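Local coordinates for xylose isomerase-like TIM barrel domain-containing protein (Parabacteroides distasonis, PDB 4KW2) that is of unknown function but adopts a xylose isomerase-like TIM barrel fold and may be an isomerase or a related enzyme, at residues Ala118-Val123 / Glu143-Asn148; Tyr50-Phe55 / Phe95-Tyr100; Val174-Gly179 / Gly197-Ala202; Glu105-Phe110 / Leu130-Ser135. One frame throughout, in Å; residues are numbered along the deposited sequence. Where two conformers were deposited one is given.

Contact 1: residues Ala118-Val123 / Glu143-Asn148; sequences AHIVTV and EVAIHN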
loop_
_atom_site.group_PDB
_atom_site.type_symbol
_atom_site.label_atom_id
_atom_site.label_comp_id
_atom_site.label_asym_id
_atom_site.label_seq_id
_atom_site.Cartn_x
_atom_site.Cartn_y
_atom_site.Cartn_z
ATOM N N ALA A 118 -15.137 1.129 -27.442
ATOM C CA ALA A 118 -14.389 2.010 -26.563
ATOM C C ALA A 118 -13.858 3.187 -27.370
ATOM O O ALA A 118 -13.607 3.063 -28.574
ATOM C CB ALA A 118 -13.247 1.259 -25.899
ATOM N N HIS A 119 -13.714 4.332 -26.709
ATOM C CA HIS A 119 -13.125 5.523 -27.328
ATOM C C HIS A 119 -11.706 5.779 -26.826
ATOM O O HIS A 119 -10.969 6.540 -27.438
ATOM C CB HIS A 119 -14.001 6.752 -27.077
ATOM C CG HIS A 119 -15.305 6.724 -27.815
ATOM N ND1 HIS A 119 -15.380 6.596 -29.186
ATOM C CD2 HIS A 119 -16.582 6.817 -27.378
ATOM C CE1 HIS A 119 -16.646 6.601 -29.560
ATOM N NE2 HIS A 119 -17.396 6.737 -28.482
ATOM N N ILE A 120 -11.322 5.141 -25.722
ATOM C CA ILE A 120 -10.007 5.343 -25.126
ATOM C C ILE A 120 -9.428 4.010 -24.680
ATOM O O ILE A 120 -10.155 3.111 -24.279
ATOM C CB ILE A 120 -10.069 6.258 -23.880
ATOM C CG1 ILE A 120 -10.908 7.512 -24.154
ATOM C CG2 ILE A 120 -8.663 6.653 -23.439
ATOM C CD1 ILE A 120 -11.101 8.408 -22.948
ATOM N N VAL A 121 -8.110 3.892 -24.741
ATOM C CA VAL A 121 -7.423 2.805 -24.064
ATOM C C VAL A 121 -6.306 3.410 -23.228
ATOM O O VAL A 121 -5.638 4.350 -23.666
ATOM C CB VAL A 121 -6.871 1.741 -25.043
ATOM C CG1 VAL A 121 -8.011 1.062 -25.788
ATOM C CG2 VAL A 121 -5.882 2.339 -26.034
ATOM N N THR A 122 -6.139 2.900 -22.012
ATOM C CA THR A 122 -5.029 3.295 -21.159
ATOM C C THR A 122 -3.950 2.228 -21.267
ATOM O O THR A 122 -4.245 1.030 -21.245
ATOM C CB THR A 122 -5.459 3.490 -19.697
ATOM O OG1 THR A 122 -6.187 2.346 -19.252
ATOM C CG2 THR A 122 -6.342 4.708 -19.568
ATOM N N VAL A 123 -2.704 2.679 -21.398
ATOM C CA VAL A 123 -1.590 1.815 -21.768
ATOM C C VAL A 123 -0.294 2.216 -21.069
ATOM O O VAL A 123 -0.083 3.381 -20.748
ATOM C CB VAL A 123 -1.354 1.830 -23.298
ATOM C CG1 VAL A 123 -2.627 1.464 -24.042
ATOM C CG2 VAL A 123 -0.848 3.189 -23.772
ATOM N N GLU A 143 -8.337 6.748 -29.073
ATOM C CA GLU A 143 -7.492 7.604 -28.257
ATOM C C GLU A 143 -6.665 6.753 -27.302
ATOM O O GLU A 143 -7.097 5.685 -26.874
ATOM C CB GLU A 143 -8.326 8.629 -27.498
ATOM C CG GLU A 143 -8.977 9.645 -28.420
ATOM C CD GLU A 143 -9.613 10.790 -27.666
ATOM O OE1 GLU A 143 -10.434 10.530 -26.756
ATOM O OE2 GLU A 143 -9.290 11.951 -27.988
ATOM N N VAL A 144 -5.467 7.231 -26.993
ATOM C CA VAL A 144 -4.508 6.489 -26.190
ATOM C C VAL A 144 -4.040 7.369 -25.034
ATOM O O VAL A 144 -3.551 8.477 -25.252
ATOM C CB VAL A 144 -3.297 6.053 -27.040
ATOM C CG1 VAL A 144 -2.325 5.220 -26.214
ATOM C CG2 VAL A 144 -3.764 5.272 -28.261
ATOM N N ALA A 145 -4.227 6.883 -23.811
ATOM C CA ALA A 145 -3.753 7.576 -22.621
ATOM C C ALA A 145 -2.589 6.787 -22.035
ATOM O O ALA A 145 -2.774 5.693 -21.490
ATOM C CB ALA A 145 -4.873 7.720 -21.607
ATOM N N ILE A 146 -1.392 7.351 -22.159
ATOM C CA ILE A 146 -0.167 6.684 -21.742
ATOM C C ILE A 146 0.076 6.899 -20.251
ATOM O O ILE A 146 0.040 8.018 -19.759
ATOM C CB ILE A 146 1.041 7.165 -22.576
ATOM C CG1 ILE A 146 0.863 6.726 -24.034
ATOM C CG2 ILE A 146 2.352 6.618 -22.020
ATOM C CD1 ILE A 146 1.722 7.489 -25.019
ATOM N N HIS A 147 0.307 5.795 -19.553
ATOM C CA HIS A 147 0.586 5.774 -18.127
ATOM C C HIS A 147 2.054 5.357 -17.995
ATOM O O HIS A 147 2.415 4.242 -18.368
ATOM C CB HIS A 147 -0.336 4.736 -17.482
ATOM C CG HIS A 147 -0.390 4.787 -15.989
ATOM N ND1 HIS A 147 0.735 4.732 -15.194
ATOM C CD2 HIS A 147 -1.446 4.837 -15.144
ATOM C CE1 HIS A 147 0.376 4.775 -13.923
ATOM N NE2 HIS A 147 -0.942 4.836 -13.866
ATOM N N ASN A 148 2.905 6.247 -17.494
ATOM C CA ASN A 148 4.314 5.900 -17.250
ATOM C C ASN A 148 4.467 5.025 -15.993
ATOM O O ASN A 148 3.544 4.937 -15.182
ATOM C CB ASN A 148 5.196 7.159 -17.184
ATOM C CG ASN A 148 5.109 7.889 -15.850
ATOM O OD1 ASN A 148 6.120 8.360 -15.331
ATOM N ND2 ASN A 148 3.906 7.994 -15.295
#
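Ile120-Val123 lie in parallel register with Glu143-Ile146 as neighbouring strands, whose axes pass 4.7 Å apart at 25°. Five backbone hydrogen bonds form the ladder. The bond from Ala145 N to Val121 O is nearly straight (2.9 Å, 175°), and the last, from His147 N to Val123 O, is the shortest at 2.7 Å. On one face lie Ile120, Thr122, Glu143 and Ala145. Here Thr122 CG2 rests against Ala145 CB at 3.9 Å. A chi1 of 51° puts Thr122 OG1 between the backbone N and the carbonyl carbon and leaves CG2 for Ala145; the hydroxyl bonds to Glu52. Glu143 runs obliquely past Ile120, its OE1 4.0 Å from Ile120 CG1, and its OE2 forms a salt bridge with Lys200. The other face is apolar. Val123 CG2 meets Val144 CG1 at 3.5 Å, the two side chains crossing at about a right angle. The same methyl touches Ile146 CG1 at 3.9 Å. Helix 103-116 covers this face through Phe109, Phe110 and Trp106. The beta-alpha-beta unit thus has a wholly aliphatic face toward the helix and a mixed one, where Ile120 and Ala145 adjoin polar groups and a carboxylate satisfies the buried Thr122 hydroxyl.

Contact 2: residues Tyr50-Phe55 / Phe95-Tyr100; sequences YAEAFF and FGVASY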
loop_
_atom_site.group_PDB
_atom_site.type_symbol
_atom_site.label_atom_id
_atom_site.label_comp_id
_atom_site.label_asym_id
_atom_site.label_seq_id
_atom_site.Cartn_x
_atom_site.Cartn_y
_atom_site.Cartn_z
ATOM N N TYR A 50 -19.982 5.476 -17.172
ATOM C CA TYR A 50 -18.765 5.115 -17.913
ATOM C C TYR A 50 -17.932 4.101 -17.141
ATOM O O TYR A 50 -17.988 4.050 -15.914
ATOM C CB TYR A 50 -17.915 6.359 -18.178
ATOM C CG TYR A 50 -18.617 7.422 -18.990
ATOM C CD1 TYR A 50 -18.617 7.373 -20.379
ATOM C CD2 TYR A 50 -19.283 8.482 -18.369
ATOM C CE1 TYR A 50 -19.264 8.340 -21.128
ATOM C CE2 TYR A 50 -19.931 9.458 -19.114
ATOM C CZ TYR A 50 -19.914 9.379 -20.491
ATOM O OH TYR A 50 -20.544 10.336 -21.241
ATOM N N ALA A 51 -17.155 3.296 -17.859
ATOM C CA ALA A 51 -16.296 2.307 -17.219
ATOM C C ALA A 51 -14.951 2.160 -17.929
ATOM O O ALA A 51 -14.870 2.256 -19.149
ATOM C CB ALA A 51 -17.006 0.969 -17.150
ATOM N N GLU A 52 -13.897 1.972 -17.139
ATOM C CA GLU A 52 -12.583 1.572 -17.638
ATOM C C GLU A 52 -12.348 0.145 -17.155
ATOM O O GLU A 52 -12.118 -0.082 -15.962
ATOM C CB GLU A 52 -11.484 2.498 -17.114
ATOM C CG GLU A 52 -10.069 2.038 -17.464
ATOM C CD GLU A 52 -8.991 3.017 -17.032
ATOM O OE1 GLU A 52 -9.336 4.138 -16.592
ATOM O OE2 GLU A 52 -7.789 2.666 -17.133
ATOM N N ALA A 53 -12.414 -0.814 -18.074
ATOM C CA ALA A 53 -12.396 -2.219 -17.692
ATOM C C ALA A 53 -11.021 -2.872 -17.854
ATOM O O ALA A 53 -10.339 -2.685 -18.865
ATOM C CB ALA A 53 -13.450 -2.988 -18.465
ATOM N N PHE A 54 -10.637 -3.638 -16.837
ATOM C CA PHE A 54 -9.421 -4.431 -16.856
ATOM C C PHE A 54 -9.755 -5.846 -17.328
ATOM O O PHE A 54 -10.841 -6.376 -17.042
ATOM C CB PHE A 54 -8.777 -4.473 -15.461
ATOM C CG PHE A 54 -9.470 -5.405 -14.502
ATOM C CD1 PHE A 54 -10.593 -4.990 -13.792
ATOM C CD2 PHE A 54 -9.022 -6.700 -14.333
ATOM C CE1 PHE A 54 -11.248 -5.857 -12.931
ATOM C CE2 PHE A 54 -9.672 -7.569 -13.470
ATOM C CZ PHE A 54 -10.785 -7.145 -12.768
ATOM N N PHE A 55 -8.805 -6.464 -18.023
ATOM C CA PHE A 55 -8.986 -7.791 -18.601
ATOM C C PHE A 55 -8.835 -8.909 -17.570
ATOM O O PHE A 55 -8.211 -8.737 -16.513
ATOM C CB PHE A 55 -7.966 -8.018 -19.720
ATOM C CG PHE A 55 -8.342 -7.412 -21.049
ATOM C CD1 PHE A 55 -9.341 -6.455 -21.166
ATOM C CD2 PHE A 55 -7.652 -7.789 -22.193
ATOM C CE1 PHE A 55 -9.664 -5.912 -22.398
ATOM C CE2 PHE A 55 -7.968 -7.250 -23.424
ATOM C CZ PHE A 55 -8.971 -6.303 -23.525
ATOM N N PHE A 95 -10.604 0.715 -21.984
ATOM C CA PHE A 95 -10.000 -0.503 -21.495
ATOM C C PHE A 95 -8.554 -0.205 -21.135
ATOM O O PHE A 95 -7.895 0.587 -21.801
ATOM C CB PHE A 95 -10.065 -1.601 -22.554
ATOM C CG PHE A 95 -11.454 -2.082 -22.827
ATOM C CD1 PHE A 95 -12.080 -2.950 -21.950
ATOM C CD2 PHE A 95 -12.143 -1.657 -23.949
ATOM C CE1 PHE A 95 -13.369 -3.391 -22.190
ATOM C CE2 PHE A 95 -13.433 -2.094 -24.193
ATOM C CZ PHE A 95 -14.046 -2.962 -23.311
ATOM N N GLY A 96 -8.072 -0.852 -20.084
ATOM C CA GLY A 96 -6.692 -0.708 -19.658
ATOM C C GLY A 96 -6.588 -1.056 -18.190
ATOM O O GLY A 96 -7.617 -1.295 -17.556
ATOM N N VAL A 97 -5.372 -1.082 -17.634
ATOM C CA VAL A 97 -4.160 -0.637 -18.328
ATOM C C VAL A 97 -3.441 -1.800 -19.026
ATOM O O VAL A 97 -3.070 -2.793 -18.396
ATOM C CB VAL A 97 -3.182 0.059 -17.358
ATOM C CG1 VAL A 97 -1.968 0.598 -18.103
ATOM C CG2 VAL A 97 -3.885 1.177 -16.601
ATOM N N ALA A 98 -3.219 -1.654 -20.325
ATOM C CA ALA A 98 -2.529 -2.675 -21.094
ATOM C C ALA A 98 -1.039 -2.350 -21.192
ATOM O O ALA A 98 -0.655 -1.216 -21.463
ATOM C CB ALA A 98 -3.149 -2.804 -22.473
ATOM N N SER A 99 -0.211 -3.362 -20.964
ATOM C CA SER A 99 1.236 -3.207 -20.979
ATOM C C SER A 99 1.845 -4.398 -21.710
ATOM O O SER A 99 2.698 -5.106 -21.174
ATOM C CB SER A 99 1.763 -3.109 -19.546
ATOM O OG SER A 99 3.137 -2.758 -19.514
ATOM N N TYR A 100 1.396 -4.601 -22.944
ATOM C CA TYR A 100 1.785 -5.768 -23.737
ATOM C C TYR A 100 3.207 -5.684 -24.265
ATOM O O TYR A 100 3.772 -4.597 -24.415
ATOM C CB TYR A 100 0.849 -5.945 -24.928
ATOM C CG TYR A 100 -0.565 -6.314 -24.584
ATOM C CD1 TYR A 100 -0.868 -7.569 -24.075
ATOM C CD2 TYR A 100 -1.610 -5.425 -24.799
ATOM C CE1 TYR A 100 -2.175 -7.926 -23.781
ATOM C CE2 TYR A 100 -2.917 -5.771 -24.504
ATOM C CZ TYR A 100 -3.193 -7.023 -23.999
ATOM O OH TYR A 100 -4.483 -7.377 -23.712
#
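Ala53 meets Phe95 in the one parallel bridge between residues 50-55 and 95-100, and Gly96 N bonds to Ala53 O at 3.2 Å. The Phe95 ring is the main apolar partner. Its CG stands anti to the carbonyl carbon (chi1 -68°), which lays the CD1 edge 3.7 Å from Ala53 CB and 3.8 Å from Phe55 CE1. That CD1 lies in the plane of the Phe55 ring, at its edge, and the two side chains cross at about a right angle. Phe55 also meets Tyr100, whose OH is 3.5 Å from Phe55 CE2. The Tyr100 hydroxyl bonds to Trp216 of the second subunit, and that indole stacks on Phe55. A serine in place of Phe95 would probably open a gap beside Ala53 CB and leave Phe55 CE1 without the Phe95 ring beside it. On the other side, the extended chain of Glu52 (chi1 173°) passes Gly96 and delivers its carboxylate to Ser240, Thr122 and His203. The pair forms neighbouring strands of a TIM barrel, joined through helix 75-86 in a beta-alpha-beta unit, with aromatic residues beyond the strands reaching the subunit interface.

Contact 3: residues Val174-Gly179 / Gly197-Ala202; sequences VCADIG and GRIKVA. With SO4 (sulfate ion), chain E.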
loop_
_atom_site.group_PDB
_atom_site.type_symbol
_atom_site.label_atom_id
_atom_site.label_comp_id
_atom_site.label_asym_id
_atom_site.label_seq_id
_atom_site.Cartn_x
_atom_site.Cartn_y
_atom_site.Cartn_z
ATOM N N VAL A 174 -2.136 11.326 -22.401
ATOM C CA VAL A 174 -1.605 10.929 -21.103
ATOM C C VAL A 174 -2.700 10.484 -20.138
ATOM O O VAL A 174 -3.737 11.133 -20.012
ATOM C CB VAL A 174 -0.822 12.097 -20.471
ATOM C CG1 VAL A 174 -0.286 11.725 -19.094
ATOM C CG2 VAL A 174 0.316 12.509 -21.392
ATOM N N CYS A 175 -2.450 9.366 -19.462
ATOM C CA CYS A 175 -3.251 8.935 -18.318
ATOM C C CYS A 175 -2.546 9.427 -17.067
ATOM O O CYS A 175 -1.506 8.893 -16.684
ATOM C CB CYS A 175 -3.373 7.410 -18.280
ATOM S SG CYS A 175 -4.339 6.765 -16.893
ATOM N N ALA A 176 -3.105 10.457 -16.442
ATOM C CA ALA A 176 -2.480 11.091 -15.283
ATOM C C ALA A 176 -2.978 10.478 -13.985
ATOM O O ALA A 176 -4.180 10.351 -13.781
ATOM C CB ALA A 176 -2.773 12.581 -15.290
ATOM N N ASP A 177 -2.050 10.108 -13.110
ATOM C CA ASP A 177 -2.391 9.613 -11.781
ATOM C C ASP A 177 -2.526 10.771 -10.812
ATOM O O ASP A 177 -1.610 11.577 -10.671
ATOM C CB ASP A 177 -1.326 8.643 -11.265
ATOM C CG ASP A 177 -1.490 7.244 -11.818
ATOM O OD1 ASP A 177 -2.279 7.046 -12.770
ATOM O OD2 ASP A 177 -0.824 6.328 -11.295
ATOM N N ILE A 178 -3.680 10.860 -10.163
ATOM C CA ILE A 178 -3.878 11.813 -9.086
ATOM C C ILE A 178 -3.493 11.074 -7.823
ATOM O O ILE A 178 -4.209 10.167 -7.389
ATOM C CB ILE A 178 -5.336 12.295 -9.002
ATOM C CG1 ILE A 178 -5.802 12.831 -10.362
ATOM C CG2 ILE A 178 -5.490 13.341 -7.909
ATOM C CD1 ILE A 178 -4.858 13.823 -11.006
ATOM N N GLY A 179 -2.349 11.451 -7.255
ATOM C CA GLY A 179 -1.766 10.735 -6.128
ATOM C C GLY A 179 -2.540 10.933 -4.841
ATOM O O GLY A 179 -3.642 10.406 -4.685
ATOM N N GLY A 197 -4.129 19.394 -22.220
ATOM C CA GLY A 197 -4.728 19.342 -23.552
ATOM C C GLY A 197 -4.473 17.975 -24.163
ATOM O O GLY A 197 -5.272 17.483 -24.959
ATOM N N ARG A 198 -3.344 17.372 -23.794
ATOM C CA ARG A 198 -3.072 15.960 -24.078
ATOM C C ARG A 198 -3.463 15.042 -22.904
ATOM O O ARG A 198 -3.341 13.823 -23.013
ATOM C CB ARG A 198 -1.593 15.750 -24.427
ATOM C CG ARG A 198 -1.231 16.016 -25.880
ATOM C CD ARG A 198 0.082 15.329 -26.225
ATOM N NE ARG A 198 0.662 15.801 -27.482
ATOM C CZ ARG A 198 0.473 15.251 -28.682
ATOM N NH1 ARG A 198 -0.301 14.182 -28.848
ATOM N NH2 ARG A 198 1.071 15.788 -29.741
ATOM N N ILE A 199 -3.931 15.617 -21.792
ATOM C CA ILE A 199 -4.369 14.821 -20.643
ATOM C C ILE A 199 -5.763 14.280 -20.929
ATOM O O ILE A 199 -6.737 15.030 -20.896
ATOM C CB ILE A 199 -4.431 15.635 -19.330
ATOM C CG1 ILE A 199 -3.108 16.361 -19.051
ATOM C CG2 ILE A 199 -4.791 14.720 -18.165
ATOM C CD1 ILE A 199 -1.920 15.442 -18.861
ATOM N N LYS A 200 -5.858 12.981 -21.202
ATOM C CA LYS A 200 -7.128 12.375 -21.600
ATOM C C LYS A 200 -7.840 11.643 -20.463
ATOM O O LYS A 200 -9.063 11.565 -20.459
ATOM C CB LYS A 200 -6.911 11.428 -22.781
ATOM C CG LYS A 200 -6.464 12.149 -24.038
ATOM C CD LYS A 200 -6.467 11.233 -25.245
ATOM C CE LYS A 200 -5.833 11.912 -26.453
ATOM N NZ LYS A 200 -6.543 13.157 -26.856
ATOM N N VAL A 201 -7.078 11.101 -19.516
ATOM C CA VAL A 201 -7.639 10.335 -18.411
ATOM C C VAL A 201 -6.942 10.704 -17.102
ATOM O O VAL A 201 -5.725 10.845 -17.060
ATOM C CB VAL A 201 -7.507 8.809 -18.656
ATOM C CG1 VAL A 201 -8.049 8.007 -17.477
ATOM C CG2 VAL A 201 -8.223 8.414 -19.939
ATOM N N ALA A 202 -7.723 10.860 -16.039
ATOM C CA ALA A 202 -7.181 11.039 -14.702
ATOM C C ALA A 202 -7.599 9.859 -13.834
ATOM O O ALA A 202 -8.783 9.626 -13.633
ATOM C CB ALA A 202 -7.679 12.340 -14.101
HETATM S S SO4 E . 3.016 19.028 -29.974
HETATM O O1 SO4 E . 2.631 20.455 -30.039
HETATM O O2 SO4 E . 2.414 18.310 -31.118
HETATM O O3 SO4 E . 4.490 18.910 -30.035
HETATM O O4 SO4 E . 2.534 18.445 -28.700
#
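Val174 and Ile199 form the first bridge between two parallel strand segments of the TIM barrel, whose pairing contains a beta bulge. Strands 172-178 and 199-204 are neighbours in the closed sheet, and their short segments pass 4.6 Å apart at 39°. Val174 bridges Ile199, but Cys175 bridges Val201, so the register slips by one residue. The slip is centred on Val174 O. This carbonyl takes Lys200 N at 3.1 Å and Val201 N in a weak bond. Val174 N is bonded to Arg198 O, and the ladder resumes with Ala176 N to Val201 O at 2.7 Å. On the face of Val174 and Ala176, Ile199 reaches both residues. Its CD1 sits 3.9 Å from Val174 CB. A chi1 of -53° sets Ile199 CG1 beside the backbone N, so that CG2 stands anti to that N and comes to 4.1 Å from Ala176 CB. Helix 157-165 covers Val174 through Leu165. On the other face, Cys175 SG lies 4.0 Å from Val201 CG1, and Ala145 of the adjoining strand packs on both residues. Lys200 leads off to a salt bridge with Glu143 and a bond to Pro170 O. Arg198 NH1 bonds to Met172 O and Ser169 O. The edge of its extended side chain's guanidinium meets a sulfate, probably from the crystallisation liquor, with Arg198 NH2 3.2 Å from sulfate O4.

Contact 4: residues Glu105-Phe110 / Leu130-Ser135; sequences EWDKFF and LDYIES
Trp106 and Ile133 meet where two neighbouring helices pack side by side, their short segment axes 10.4 Å apart at 28°. The main interaction is a CH-pi contact. Ile133 CD1 sits over one face of the indole, 4.0 Å from the centroid of the six-membered ring and 15° off its normal. Ile133 CG1 stands anti to the carbonyl carbon (chi1 -72°), and this turns the ethyl branch to the tryptophan. The remaining contacts are van der Waals. The other branch of Ile133, CG2, touches Phe110 CZ at 3.9 Å, so one residue fills the space beside two aromatic rings. Tyr132 lies further out. Its ring edge meets Trp106 CB, with CE2 at 4.2 Å, and its OH passes 4.0 Å from Asp107 CB. An alanine at Ile133 would keep neither branch, and is likely to leave a gap against the indole face and beside Phe110 CZ. No polar bond links the two segments; within helix 130-140, Asp131 O accepts from both Ser135 N and Ser135 OG, from opposite faces of its plane. Trp106 and Phe110 also pack on Val123 and Val121 of strand 120-123. This is the outer helical layer of a TIM barrel, with adjacent helices running roughly parallel around the strands.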
loop_
_atom_site.group_PDB
_atom_site.type_symbol
_atom_site.label_atom_id
_atom_site.label_comp_id
_atom_site.label_asym_id
_atom_site.label_seq_id
_atom_site.Cartn_x
_atom_site.Cartn_y
_atom_site.Cartn_z
ATOM N N GLU A 105 -0.295 -8.706 -29.784
ATOM C CA GLU A 105 -1.147 -8.377 -28.641
ATOM C C GLU A 105 -1.744 -6.973 -28.754
ATOM O O GLU A 105 -2.943 -6.784 -28.553
ATOM C CB GLU A 105 -0.366 -8.514 -27.332
ATOM C CG GLU A 105 -0.020 -9.956 -26.974
ATOM C CD GLU A 105 1.087 -10.079 -25.941
ATOM O OE1 GLU A 105 1.802 -9.084 -25.693
ATOM O OE2 GLU A 105 1.246 -11.184 -25.377
ATOM N N TRP A 106 -0.909 -5.993 -29.082
ATOM C CA TRP A 106 -1.391 -4.625 -29.237
ATOM C C TRP A 106 -2.471 -4.581 -30.299
ATOM O O TRP A 106 -3.545 -4.033 -30.069
ATOM C CB TRP A 106 -0.255 -3.663 -29.594
ATOM C CG TRP A 106 0.632 -3.339 -28.438
ATOM C CD1 TRP A 106 1.962 -3.611 -28.324
ATOM C CD2 TRP A 106 0.253 -2.685 -27.221
ATOM N NE1 TRP A 106 2.437 -3.166 -27.117
ATOM C CE2 TRP A 106 1.408 -2.592 -26.420
ATOM C CE3 TRP A 106 -0.948 -2.169 -26.731
ATOM C CZ2 TRP A 106 1.399 -2.002 -25.159
ATOM C CZ3 TRP A 106 -0.957 -1.582 -25.477
ATOM C CH2 TRP A 106 0.209 -1.503 -24.707
ATOM N N ASP A 107 -2.186 -5.187 -31.448
ATOM C CA ASP A 107 -3.128 -5.210 -32.565
ATOM C C ASP A 107 -4.478 -5.783 -32.143
ATOM O O ASP A 107 -5.520 -5.172 -32.386
ATOM C CB ASP A 107 -2.555 -6.021 -33.730
ATOM C CG ASP A 107 -3.396 -5.910 -34.982
ATOM O OD1 ASP A 107 -3.560 -4.782 -35.497
ATOM O OD2 ASP A 107 -3.894 -6.954 -35.455
ATOM N N LYS A 108 -4.452 -6.945 -31.498
ATOM C CA LYS A 108 -5.678 -7.600 -31.031
ATOM C C LYS A 108 -6.435 -6.763 -29.992
ATOM O O LYS A 108 -7.664 -6.726 -29.995
ATOM C CB LYS A 108 -5.359 -8.974 -30.443
ATOM C CG LYS A 108 -4.932 -10.021 -31.460
ATOM C CD LYS A 108 -4.402 -11.260 -30.744
ATOM C CE LYS A 108 -3.835 -12.294 -31.703
ATOM N NZ LYS A 108 -4.869 -13.228 -32.217
ATOM N N PHE A 109 -5.690 -6.097 -29.114
ATOM C CA PHE A 109 -6.261 -5.243 -28.071
ATOM C C PHE A 109 -7.002 -4.029 -28.656
ATOM O O PHE A 109 -8.138 -3.740 -28.260
ATOM C CB PHE A 109 -5.146 -4.803 -27.120
ATOM C CG PHE A 109 -5.565 -3.787 -26.093
ATOM C CD1 PHE A 109 -6.389 -4.139 -25.036
ATOM C CD2 PHE A 109 -5.086 -2.482 -26.156
ATOM C CE1 PHE A 109 -6.755 -3.202 -24.082
ATOM C CE2 PHE A 109 -5.442 -1.548 -25.203
ATOM C CZ PHE A 109 -6.278 -1.907 -24.165
ATOM N N PHE A 110 -6.365 -3.338 -29.600
ATOM C CA PHE A 110 -6.988 -2.197 -30.279
ATOM C C PHE A 110 -8.191 -2.607 -31.128
ATOM O O PHE A 110 -9.182 -1.885 -31.186
ATOM C CB PHE A 110 -5.976 -1.463 -31.164
ATOM C CG PHE A 110 -5.191 -0.407 -30.440
ATOM C CD1 PHE A 110 -4.123 -0.752 -29.623
ATOM C CD2 PHE A 110 -5.516 0.932 -30.580
ATOM C CE1 PHE A 110 -3.398 0.216 -28.954
ATOM C CE2 PHE A 110 -4.795 1.909 -29.914
ATOM C CZ PHE A 110 -3.735 1.550 -29.100
ATOM N N LEU A 130 5.840 3.069 -29.058
ATOM C CA LEU A 130 4.946 4.208 -29.307
ATOM C C LEU A 130 4.593 4.399 -30.784
ATOM O O LEU A 130 3.431 4.660 -31.117
ATOM C CB LEU A 130 5.547 5.499 -28.740
ATOM C CG LEU A 130 5.661 5.555 -27.212
ATOM C CD1 LEU A 130 6.247 6.889 -26.771
ATOM C CD2 LEU A 130 4.310 5.323 -26.553
ATOM N N ASP A 131 5.590 4.273 -31.659
ATOM C CA ASP A 131 5.364 4.370 -33.100
ATOM C C ASP A 131 4.291 3.391 -33.563
ATOM O O ASP A 131 3.330 3.787 -34.230
ATOM C CB ASP A 131 6.663 4.128 -33.880
ATOM C CG ASP A 131 7.519 5.382 -34.005
ATOM O OD1 ASP A 131 7.376 6.309 -33.182
ATOM O OD2 ASP A 131 8.342 5.442 -34.936
ATOM N N TYR A 132 4.451 2.121 -33.194
ATOM C CA TYR A 132 3.497 1.088 -33.582
ATOM C C TYR A 132 2.118 1.348 -32.979
ATOM O O TYR A 132 1.093 1.203 -33.652
ATOM C CB TYR A 132 3.996 -0.295 -33.165
ATOM C CG TYR A 132 3.144 -1.415 -33.717
ATOM C CD1 TYR A 132 3.148 -1.711 -35.083
ATOM C CD2 TYR A 132 2.327 -2.173 -32.885
ATOM C CE1 TYR A 132 2.362 -2.731 -35.597
ATOM C CE2 TYR A 132 1.543 -3.195 -33.392
ATOM C CZ TYR A 132 1.564 -3.469 -34.746
ATOM O OH TYR A 132 0.783 -4.484 -35.246
ATOM N N ILE A 133 2.101 1.730 -31.705
ATOM C CA ILE A 133 0.858 2.035 -31.001
ATOM C C ILE A 133 0.135 3.224 -31.644
ATOM O O ILE A 133 -1.091 3.217 -31.754
ATOM C CB ILE A 133 1.121 2.286 -29.496
ATOM C CG1 ILE A 133 1.453 0.961 -28.807
ATOM C CG2 ILE A 133 -0.081 2.939 -28.823
ATOM C CD1 ILE A 133 2.061 1.117 -27.433
ATOM N N GLU A 134 0.887 4.234 -32.073
ATOM C CA GLU A 134 0.286 5.390 -32.740
ATOM C C GLU A 134 -0.392 4.983 -34.051
ATOM O O GLU A 134 -1.470 5.491 -34.370
ATOM C CB GLU A 134 1.320 6.492 -32.991
ATOM C CG GLU A 134 0.718 7.803 -33.493
ATOM C CD GLU A 134 1.742 8.920 -33.651
ATOM O OE1 GLU A 134 2.958 8.647 -33.578
ATOM O OE2 GLU A 134 1.329 10.081 -33.852
ATOM N N SER A 135 0.226 4.063 -34.795
ATOM C CA SER A 135 -0.344 3.575 -36.052
ATOM C C SER A 135 -1.691 2.904 -35.812
ATOM O O SER A 135 -2.621 3.050 -36.609
ATOM C CB SER A 135 0.605 2.584 -36.727
ATOM O OG SER A 135 1.937 3.058 -36.695
#

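Overall arrangement
Contacts 1, 2 and 3 are strand pairs of one barrel. Contact 4 joins two helices, its centre about 18 Å from the chain centre. Contacts 1, 2 and 4 are buried; contact 3 is partly so, and its Arg198 end meets a sulfate. Contact 1 adjoins contact 2 through strands 91-98 and 120-123, and contact 3 through 143-146 and 172-178. Contact 4 includes helix 130-140 of the contact 1 unit and helix 103-116, which precedes strand 120-123; it lies against the apolar face of contact 1. Backbone bonding is regular in contact 1, bulged in contact 3 and sparse in contact 2, where aromatic rings lead to the second subunit. Contact 4 has apolar and CH-pi packing.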